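Local coordinates for protein transcriptional repressor, TetR family (Thermus thermophilus, PDB 3ANP) that binds lauroyl-CoA and, as a TetR-family transcriptional repressor, controls fatty acid degradation, probably by binding regulatory DNA, at residues Glu12-Ala17 / Thr33-Ala38; Glu20-Arg25 / Pro51-Val56; Ala55-Tyr60 / Leu104-Tyr109. All coordinates share one frame; numbering follows the deposited sequence.

Interaction 1. Residues Glu12-Ala17 / Thr33-Ala38; sequences ERIFRA and TEIAKA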
loop_
_atom_site.group_PDB
_atom_site.type_symbol
_atom_site.label_atom_id
_atom_site.label_comp_id
_atom_site.label_asym_id
_atom_site.label_seq_id
_atom_site.Cartn_x
_atom_site.Cartn_y
_atom_site.Cartn_z
ATOM N N GLU A 12 7.818 -12.037 28.118
ATOM C CA GLU A 12 8.964 -11.213 27.745
ATOM C C GLU A 12 10.204 -12.055 27.434
ATOM O O GLU A 12 10.972 -11.720 26.536
ATOM C CB GLU A 12 9.271 -10.176 28.836
ATOM C CG GLU A 12 10.133 -9.009 28.349
ATOM C CD GLU A 12 11.616 -9.142 28.702
ATOM O OE1 GLU A 12 12.425 -8.307 28.217
ATOM O OE2 GLU A 12 11.976 -10.066 29.469
ATOM N N ARG A 13 10.394 -13.158 28.152
ATOM C CA ARG A 13 11.558 -13.999 27.900
ATOM C C ARG A 13 11.422 -14.679 26.530
ATOM O O ARG A 13 12.387 -14.778 25.774
ATOM C CB ARG A 13 11.715 -15.048 29.006
ATOM C CG ARG A 13 13.055 -15.764 28.952
ATOM C CD ARG A 13 13.251 -16.723 30.116
ATOM N NE ARG A 13 12.401 -17.910 30.029
ATOM C CZ ARG A 13 11.372 -18.157 30.837
ATOM N NH1 ARG A 13 11.056 -17.293 31.798
ATOM N NH2 ARG A 13 10.675 -19.280 30.702
ATOM N N ILE A 14 10.223 -15.159 26.214
ATOM C CA ILE A 14 9.992 -15.786 24.919
ATOM C C ILE A 14 10.241 -14.722 23.837
ATOM O O ILE A 14 10.923 -14.977 22.846
ATOM C CB ILE A 14 8.536 -16.315 24.817
ATOM C CG1 ILE A 14 8.363 -17.523 25.756
ATOM C CG2 ILE A 14 8.206 -16.682 23.355
ATOM C CD1 ILE A 14 6.916 -17.931 25.995
ATOM N N PHE A 15 9.690 -13.524 24.039
ATOM C CA PHE A 15 9.881 -12.440 23.087
ATOM C C PHE A 15 11.372 -12.163 22.857
ATOM O O PHE A 15 11.850 -12.106 21.712
ATOM C CB PHE A 15 9.179 -11.173 23.593
ATOM C CG PHE A 15 9.433 -9.961 22.739
ATOM C CD1 PHE A 15 10.405 -9.027 23.099
ATOM C CD2 PHE A 15 8.725 -9.772 21.555
ATOM C CE1 PHE A 15 10.671 -7.923 22.287
ATOM C CE2 PHE A 15 8.982 -8.678 20.741
ATOM C CZ PHE A 15 9.963 -7.748 21.109
ATOM N N ARG A 16 12.118 -12.000 23.946
ATOM C CA ARG A 16 13.546 -11.730 23.822
ATOM C C ARG A 16 14.271 -12.839 23.097
ATOM O O ARG A 16 15.125 -12.580 22.232
ATOM C CB ARG A 16 14.181 -11.526 25.201
ATOM C CG ARG A 16 13.769 -10.213 25.840
ATOM C CD ARG A 16 14.709 -9.823 26.980
ATOM N NE ARG A 16 14.523 -10.672 28.147
ATOM C CZ ARG A 16 15.354 -11.642 28.515
ATOM N NH1 ARG A 16 16.451 -11.891 27.805
ATOM N NH2 ARG A 16 15.074 -12.373 29.587
ATOM N N ALA A 17 13.944 -14.077 23.460
ATOM C CA ALA A 17 14.569 -15.244 22.843
ATOM C C ALA A 17 14.325 -15.260 21.331
ATOM O O ALA A 17 15.239 -15.504 20.543
ATOM C CB ALA A 17 14.017 -16.510 23.466
ATOM N N THR A 33 10.244 -24.254 17.425
ATOM C CA THR A 33 10.955 -25.179 18.303
ATOM C C THR A 33 12.279 -24.577 18.811
ATOM O O THR A 33 12.644 -24.780 19.970
ATOM C CB THR A 33 11.222 -26.547 17.602
ATOM O OG1 THR A 33 9.971 -27.188 17.311
ATOM C CG2 THR A 33 12.033 -27.472 18.510
ATOM N N GLU A 34 12.990 -23.839 17.955
ATOM C CA GLU A 34 14.246 -23.200 18.364
ATOM C C GLU A 34 13.965 -22.104 19.380
ATOM O O GLU A 34 14.696 -21.960 20.366
ATOM C CB GLU A 34 14.979 -22.584 17.162
ATOM C CG GLU A 34 15.507 -23.598 16.167
ATOM C CD GLU A 34 16.182 -22.942 14.968
ATOM O OE1 GLU A 34 15.650 -21.929 14.464
ATOM O OE2 GLU A 34 17.231 -23.449 14.513
ATOM N N ILE A 35 12.918 -21.316 19.126
ATOM C CA ILE A 35 12.534 -20.255 20.044
ATOM C C ILE A 35 12.188 -20.844 21.412
ATOM O O ILE A 35 12.663 -20.363 22.447
ATOM C CB ILE A 35 11.316 -19.448 19.502
ATOM C CG1 ILE A 35 11.739 -18.627 18.273
ATOM C CG2 ILE A 35 10.780 -18.506 20.577
ATOM C CD1 ILE A 35 10.574 -17.916 17.597
ATOM N N ALA A 36 11.362 -21.888 21.415
ATOM C CA ALA A 36 10.949 -22.551 22.648
ATOM C C ALA A 36 12.174 -23.032 23.430
ATOM O O ALA A 36 12.299 -22.780 24.642
ATOM C CB ALA A 36 10.047 -23.734 22.326
ATOM N N LYS A 37 13.076 -23.716 22.738
ATOM C CA LYS A 37 14.287 -24.222 23.380
ATOM C C LYS A 37 15.094 -23.075 23.980
ATOM O O LYS A 37 15.553 -23.166 25.117
ATOM C CB LYS A 37 15.153 -24.992 22.379
ATOM C CG LYS A 37 16.362 -25.694 23.007
ATOM C CD LYS A 37 17.161 -26.485 21.975
ATOM C CE LYS A 37 18.194 -27.408 22.635
ATOM N NZ LYS A 37 19.245 -26.674 23.400
ATOM N N ALA A 38 15.259 -21.995 23.220
ATOM C CA ALA A 38 16.027 -20.848 23.709
ATOM C C ALA A 38 15.386 -20.165 24.914
ATOM O O ALA A 38 16.094 -19.626 25.768
ATOM C CB ALA A 38 16.232 -19.826 22.584
#
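Ile14 and Ile35 meet methyl to methyl on the buried side of this helix pair, CG2 of Ile14 lying 4.2 Å from CG2 of Ile35. The first torsion of Ile35 (chi1 -69°) sets its CG2 anti to the backbone N, where the methyl reaches not only that partner but also, at 4.2 Å, the carbonyl O of Ile14. Both isoleucines continue into the hydrophobic interior: each touches Phe46 of helix 43-49, Ile35 also rests on Ala18, Leu21 and Phe22, and Ile14 on Tyr49. One turn further along, the backbones come closest, with a CA-CA distance of 5.9 Å between Ala17 and Ala38. Only methyls need to fit there, and Ala17 CB stands 4.1 Å from Ala38 CB. Ala38 is the residue on the solvent side. The short axes pass 8.8 Å apart and are inclined at 123°, so contact is confined to this small patch, with no hydrogen bond across it. The charged pair of Arg16 and Glu12 lies within helix 3-25, away from the partner helix, and takes no part in the packing: Arg16 NE donates to Glu12 OE2 at 2.9 Å, an almost straight salt bridge that lies in the guanidinium plane but meets the carboxylate from above its own plane. Arg13, on the same helix, bonds through NE to the carbonyl O of Ala39, just past Ala38. Helix 3-25 thus backs the first helix of the predicted helix-turn-helix, an arrangement characteristic of the three-helix DNA-binding domain of TetR repressors.

Interaction 2. Residues Glu20-Arg25 / Pro51-Val56; sequences ELFRNR and PYKEAV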
loop_
_atom_site.group_PDB
_atom_site.type_symbol
_atom_site.label_atom_id
_atom_site.label_comp_id
_atom_site.label_asym_id
_atom_site.label_seq_id
_atom_site.Cartn_x
_atom_site.Cartn_y
_atom_site.Cartn_z
ATOM N N GLU A 20 16.284 -12.298 19.386
ATOM C CA GLU A 20 17.708 -12.586 19.243
ATOM C C GLU A 20 17.934 -13.601 18.109
ATOM O O GLU A 20 18.804 -13.402 17.247
ATOM C CB GLU A 20 18.288 -13.113 20.571
ATOM C CG GLU A 20 19.780 -13.430 20.521
ATOM C CD GLU A 20 20.678 -12.187 20.448
ATOM O OE1 GLU A 20 20.175 -11.066 20.202
ATOM O OE2 GLU A 20 21.906 -12.334 20.631
ATOM N N LEU A 21 17.143 -14.674 18.084
ATOM C CA LEU A 21 17.274 -15.680 17.025
ATOM C C LEU A 21 16.949 -15.060 15.670
ATOM O O LEU A 21 17.646 -15.323 14.692
ATOM C CB LEU A 21 16.332 -16.884 17.274
ATOM C CG LEU A 21 16.838 -17.845 18.357
ATOM C CD1 LEU A 21 15.712 -18.728 18.860
ATOM C CD2 LEU A 21 17.988 -18.701 17.783
ATOM N N PHE A 22 15.884 -14.260 15.605
ATOM C CA PHE A 22 15.503 -13.629 14.336
ATOM C C PHE A 22 16.650 -12.739 13.842
ATOM O O PHE A 22 17.005 -12.736 12.652
ATOM C CB PHE A 22 14.241 -12.751 14.480
ATOM C CG PHE A 22 12.962 -13.511 14.830
ATOM C CD1 PHE A 22 12.830 -14.866 14.569
ATOM C CD2 PHE A 22 11.872 -12.822 15.368
ATOM C CE1 PHE A 22 11.617 -15.533 14.835
ATOM C CE2 PHE A 22 10.667 -13.470 15.639
ATOM C CZ PHE A 22 10.543 -14.833 15.368
ATOM N N ARG A 23 17.222 -11.973 14.760
ATOM C CA ARG A 23 18.322 -11.082 14.410
ATOM C C ARG A 23 19.560 -11.823 13.954
ATOM O O ARG A 23 20.140 -11.492 12.921
ATOM C CB ARG A 23 18.693 -10.192 15.603
ATOM C CG ARG A 23 17.760 -9.014 15.804
ATOM C CD ARG A 23 18.148 -8.167 17.025
ATOM N NE ARG A 23 17.355 -6.944 17.073
ATOM C CZ ARG A 23 16.489 -6.646 18.036
ATOM N NH1 ARG A 23 15.810 -5.508 17.971
ATOM N NH2 ARG A 23 16.306 -7.474 19.064
ATOM N N ASN A 24 19.966 -12.827 14.724
ATOM C CA ASN A 24 21.175 -13.592 14.419
ATOM C C ASN A 24 21.075 -14.627 13.305
ATOM O O ASN A 24 22.068 -14.913 12.634
ATOM C CB ASN A 24 21.680 -14.310 15.678
ATOM C CG ASN A 24 22.212 -13.348 16.726
ATOM O OD1 ASN A 24 22.699 -12.276 16.390
ATOM N ND2 ASN A 24 22.137 -13.738 17.998
ATOM N N ARG A 25 19.890 -15.192 13.102
ATOM C CA ARG A 25 19.745 -16.248 12.104
ATOM C C ARG A 25 18.691 -16.023 11.030
ATOM O O ARG A 25 18.611 -16.792 10.074
ATOM C CB ARG A 25 19.487 -17.579 12.823
ATOM C CG ARG A 25 20.629 -17.970 13.777
ATOM C CD ARG A 25 20.311 -19.178 14.642
ATOM N NE ARG A 25 20.120 -20.391 13.854
ATOM C CZ ARG A 25 19.763 -21.566 14.363
ATOM N NH1 ARG A 25 19.611 -22.620 13.568
ATOM N NH2 ARG A 25 19.557 -21.691 15.671
ATOM N N PRO A 51 0.696 -17.268 18.780
ATOM C CA PRO A 51 0.038 -18.226 17.881
ATOM C C PRO A 51 0.717 -18.430 16.539
ATOM O O PRO A 51 0.540 -19.466 15.901
ATOM C CB PRO A 51 -1.374 -17.653 17.734
ATOM C CG PRO A 51 -1.570 -16.889 18.992
ATOM C CD PRO A 51 -0.243 -16.209 19.180
ATOM N N TYR A 52 1.471 -17.433 16.094
ATOM C CA TYR A 52 2.212 -17.533 14.842
ATOM C C TYR A 52 3.446 -16.650 15.004
ATOM O O TYR A 52 3.406 -15.681 15.762
ATOM C CB TYR A 52 1.337 -17.114 13.631
ATOM C CG TYR A 52 0.516 -15.853 13.816
ATOM C CD1 TYR A 52 0.985 -14.611 13.376
ATOM C CD2 TYR A 52 -0.739 -15.907 14.427
ATOM C CE1 TYR A 52 0.219 -13.446 13.537
ATOM C CE2 TYR A 52 -1.498 -14.762 14.603
ATOM C CZ TYR A 52 -1.016 -13.532 14.157
ATOM O OH TYR A 52 -1.772 -12.407 14.356
ATOM N N LYS A 53 4.539 -17.000 14.327
ATOM C CA LYS A 53 5.806 -16.258 14.449
ATOM C C LYS A 53 5.705 -14.742 14.239
ATOM O O LYS A 53 6.405 -13.971 14.915
ATOM C CB LYS A 53 6.856 -16.833 13.491
ATOM C CG LYS A 53 7.456 -18.192 13.903
ATOM C CD LYS A 53 8.232 -18.839 12.748
ATOM C CE LYS A 53 9.288 -17.888 12.162
ATOM N NZ LYS A 53 9.954 -18.478 10.947
ATOM N N GLU A 54 4.841 -14.310 13.316
ATOM C CA GLU A 54 4.692 -12.881 13.031
ATOM C C GLU A 54 4.133 -12.091 14.206
ATOM O O GLU A 54 4.313 -10.868 14.290
ATOM C CB GLU A 54 3.786 -12.660 11.808
ATOM C CG GLU A 54 4.399 -13.051 10.478
ATOM C CD GLU A 54 4.482 -14.550 10.268
ATOM O OE1 GLU A 54 3.843 -15.314 11.024
ATOM O OE2 GLU A 54 5.185 -14.965 9.330
ATOM N N ALA A 55 3.427 -12.773 15.104
ATOM C CA ALA A 55 2.868 -12.087 16.254
ATOM C C ALA A 55 4.026 -11.518 17.090
ATOM O O ALA A 55 3.864 -10.513 17.776
ATOM C CB ALA A 55 1.999 -13.054 17.095
ATOM N N VAL A 56 5.191 -12.159 17.037
ATOM C CA VAL A 56 6.347 -11.637 17.778
ATOM C C VAL A 56 6.756 -10.308 17.135
ATOM O O VAL A 56 6.964 -9.305 17.827
ATOM C CB VAL A 56 7.570 -12.608 17.736
ATOM C CG1 VAL A 56 8.781 -11.941 18.381
ATOM C CG2 VAL A 56 7.246 -13.918 18.484
#
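Phe22, near the end of helix 3-25, and Val56, near the start of helix 54-77, face each other across a CA-CA gap of 10.0 Å, so the backbones stay well apart and side chains span the distance. The contact joins the first helix of the TetR-type DNA-binding domain to the long helix that leads out of it toward the ligand-binding domain. Phe22 does most of the bridging. Its CG stands anti to its own carbonyl carbon (chi1 -65°), and the ring reaches across obliquely to Val56, where CE2 of Phe22 touches CG1 of Val56 at 3.7 Å. Val56 CG1 is the branch anti to the backbone N, and this side chain also rests on Phe15, Ala18 and Met19 of helix 3-25. Around the same ring, Leu103 and Ile35 add apolar cover, and Phe27 packs with it edge-to-face. The side chain of Lys53 comes nearest the ring with CE, 4.3 Å from CE1 of Phe22, while the carbonyl O of Lys53 accepts the N-H of Val56 at 3.0 Å. The charged end turns away from the Phe22 ring: a bend at chi3 (53°) directs the chain of Lys53 toward the loop after helix 3-25. There the ammonium makes a cation-pi contact with Phe27, and NZ of Lys53 is hydrogen-bonded to two backbone acceptors, the carbonyl O of Phe27 and that of Thr30.

Interaction 3. Residues Ala55-Tyr60 / Leu104-Tyr109; sequences AVLLDY and LLPMFY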
loop_
_atom_site.group_PDB
_atom_site.type_symbol
_atom_site.label_atom_id
_atom_site.label_comp_id
_atom_site.label_asym_id
_atom_site.label_seq_id
_atom_site.Cartn_x
_atom_site.Cartn_y
_atom_site.Cartn_z
ATOM N N ALA A 55 3.427 -12.773 15.104
ATOM C CA ALA A 55 2.868 -12.087 16.254
ATOM C C ALA A 55 4.026 -11.518 17.090
ATOM O O ALA A 55 3.864 -10.513 17.776
ATOM C CB ALA A 55 1.999 -13.054 17.095
ATOM N N VAL A 56 5.191 -12.159 17.037
ATOM C CA VAL A 56 6.347 -11.637 17.778
ATOM C C VAL A 56 6.756 -10.308 17.135
ATOM O O VAL A 56 6.964 -9.305 17.827
ATOM C CB VAL A 56 7.570 -12.608 17.736
ATOM C CG1 VAL A 56 8.781 -11.941 18.381
ATOM C CG2 VAL A 56 7.246 -13.918 18.484
ATOM N N LEU A 57 6.864 -10.293 15.808
ATOM C CA LEU A 57 7.252 -9.070 15.106
ATOM C C LEU A 57 6.240 -7.944 15.339
ATOM O O LEU A 57 6.616 -6.779 15.443
ATOM C CB LEU A 57 7.400 -9.346 13.605
ATOM C CG LEU A 57 8.408 -10.429 13.206
ATOM C CD1 LEU A 57 8.312 -10.665 11.694
ATOM C CD2 LEU A 57 9.839 -10.013 13.606
ATOM N N LEU A 58 4.955 -8.279 15.428
ATOM C CA LEU A 58 3.958 -7.242 15.669
ATOM C C LEU A 58 4.197 -6.611 17.030
ATOM O O LEU A 58 4.045 -5.408 17.191
ATOM C CB LEU A 58 2.549 -7.809 15.611
ATOM C CG LEU A 58 2.127 -8.273 14.213
ATOM C CD1 LEU A 58 0.714 -8.831 14.309
ATOM C CD2 LEU A 58 2.190 -7.115 13.212
ATOM N N ASP A 59 4.562 -7.424 18.017
ATOM C CA ASP A 59 4.847 -6.888 19.347
ATOM C C ASP A 59 5.989 -5.873 19.254
ATOM O O ASP A 59 5.940 -4.809 19.883
ATOM C CB ASP A 59 5.232 -8.018 20.309
ATOM C CG ASP A 59 4.071 -8.449 21.207
ATOM O OD1 ASP A 59 2.909 -8.088 20.903
ATOM O OD2 ASP A 59 4.322 -9.155 22.212
ATOM N N TYR A 60 7.017 -6.204 18.473
ATOM C CA TYR A 60 8.162 -5.296 18.293
ATOM C C TYR A 60 7.701 -4.023 17.603
ATOM O O TYR A 60 8.026 -2.915 18.031
ATOM C CB TYR A 60 9.250 -5.951 17.440
ATOM C CG TYR A 60 10.501 -5.104 17.262
ATOM C CD1 TYR A 60 11.248 -5.171 16.085
ATOM C CD2 TYR A 60 10.956 -4.264 18.282
ATOM C CE1 TYR A 60 12.424 -4.422 15.926
ATOM C CE2 TYR A 60 12.126 -3.509 18.129
ATOM C CZ TYR A 60 12.850 -3.598 16.949
ATOM O OH TYR A 60 14.004 -2.863 16.803
ATOM N N LEU A 104 11.419 -5.956 9.863
ATOM C CA LEU A 104 10.175 -5.310 9.479
ATOM C C LEU A 104 9.552 -5.839 8.193
ATOM O O LEU A 104 8.329 -5.795 8.036
ATOM C CB LEU A 104 10.378 -3.797 9.350
ATOM C CG LEU A 104 10.842 -3.068 10.611
ATOM C CD1 LEU A 104 10.987 -1.588 10.311
ATOM C CD2 LEU A 104 9.841 -3.292 11.735
ATOM N N LEU A 105 10.361 -6.346 7.268
ATOM C CA LEU A 105 9.760 -6.824 6.010
ATOM C C LEU A 105 8.710 -7.932 6.243
ATOM O O LEU A 105 7.567 -7.794 5.814
ATOM C CB LEU A 105 10.838 -7.282 5.029
ATOM C CG LEU A 105 10.372 -7.708 3.629
ATOM C CD1 LEU A 105 9.550 -6.597 3.005
ATOM C CD2 LEU A 105 11.581 -8.026 2.758
ATOM N N PRO A 106 9.074 -9.032 6.934
ATOM C CA PRO A 106 8.037 -10.055 7.133
ATOM C C PRO A 106 6.867 -9.523 7.946
ATOM O O PRO A 106 5.740 -10.013 7.846
ATOM C CB PRO A 106 8.788 -11.194 7.833
ATOM C CG PRO A 106 9.989 -10.509 8.453
ATOM C CD PRO A 106 10.386 -9.519 7.395
HETATM N N MSE A 107 7.133 -8.507 8.755
HETATM C CA MSE A 107 6.081 -7.903 9.541
HETATM C C MSE A 107 5.108 -7.168 8.607
HETATM O O MSE A 107 3.890 -7.278 8.762
HETATM C CB MSE A 107 6.677 -6.933 10.572
HETATM C CG MSE A 107 5.643 -6.431 11.556
HETATM SE SE MSE A 107 6.223 -4.917 12.598
HETATM C CE MSE A 107 6.148 -3.583 11.212
ATOM N N PHE A 108 5.641 -6.430 7.631
ATOM C CA PHE A 108 4.801 -5.692 6.681
ATOM C C PHE A 108 3.874 -6.628 5.891
ATOM O O PHE A 108 2.733 -6.276 5.604
ATOM C CB PHE A 108 5.647 -4.890 5.673
ATOM C CG PHE A 108 6.412 -3.726 6.272
ATOM C CD1 PHE A 108 5.909 -3.004 7.363
ATOM C CD2 PHE A 108 7.621 -3.316 5.698
ATOM C CE1 PHE A 108 6.594 -1.888 7.875
ATOM C CE2 PHE A 108 8.314 -2.203 6.201
ATOM C CZ PHE A 108 7.799 -1.490 7.289
ATOM N N TYR A 109 4.356 -7.810 5.522
ATOM C CA TYR A 109 3.506 -8.737 4.768
ATOM C C TYR A 109 2.296 -9.187 5.579
ATOM O O TYR A 109 1.257 -9.521 5.018
ATOM C CB TYR A 109 4.305 -9.966 4.309
ATOM C CG TYR A 109 5.160 -9.683 3.107
ATOM C CD1 TYR A 109 4.583 -9.308 1.887
ATOM C CD2 TYR A 109 6.545 -9.758 3.187
ATOM C CE1 TYR A 109 5.379 -9.014 0.779
ATOM C CE2 TYR A 109 7.342 -9.467 2.093
ATOM C CZ TYR A 109 6.758 -9.097 0.892
ATOM O OH TYR A 109 7.569 -8.831 -0.193
#
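Met107, present as selenomethionine, lies along the flank of helix 54-77 and meets both Leu57 and Leu58. Its CB starts against Leu57, 3.9 Å from that residue's CB. The next carbon, swung anti to the backbone N (chi1 -171°), passes between the two leucines, with CG of Met107 3.9 Å from CD2 of Leu58 while still near the Leu57 CB. SE then comes to 3.4 Å from the carbonyl O of Leu57, about van der Waals distance, so the selenium rests on the polar backbone of the opposite helix. A bend at chi3 (73°) turns the terminal methyl back over its own helix, where CE of Met107 lies 3.7 Å from CD2 of Leu104 and 3.8 Å from CE1 of Phe108. Beside this chain a second apolar pair forms: CD1 of Leu57 touches CG of Pro106 at 3.7 Å, the two side chains crossing at about a right angle, with Phe27 against both. Pro106 has no N-H to give, and helix 101-110 is kinked there. The short axes approach to 9.2 Å and are steeply inclined, at 106°, which limits the contact to a compact, buried patch. It joins the DNA-binding and ligand-binding domains beside the bound dodecyl-CoA, which the Met107 side chain approaches within contact range; the second subunit is met by Tyr109 on the same helix, which packs on its Leu112. Without directional bonds between the segments, the contact rests on van der Waals fit; a shift of helix 101-110 against helix 54-77 would be consistent with the movement that ligand binding causes in the corresponding helices of TetR relatives.

Overall arrangement
The three contacts follow one path from the DNA-binding domain into the ligand-binding domain. Interactions 1 and 2 both use helix 3-25 and lie within the same small domain, tied together by the salt bridge of Glu34 with Arg25; interactions 2 and 3 share Ala55 and Val56 on helix 54-77. Interaction 1 is farthest from the chain centre and only partly buried, made of isoleucine and alanine methyls, with charged residues nearby on the same helices. Interaction 2 is buried, aromatic and aliphatic, with a lysine at one side. Interaction 3, nearest the centre, covers the largest area, is wholly apolar between side chains, and alone of the three adjoins the acyl-CoA.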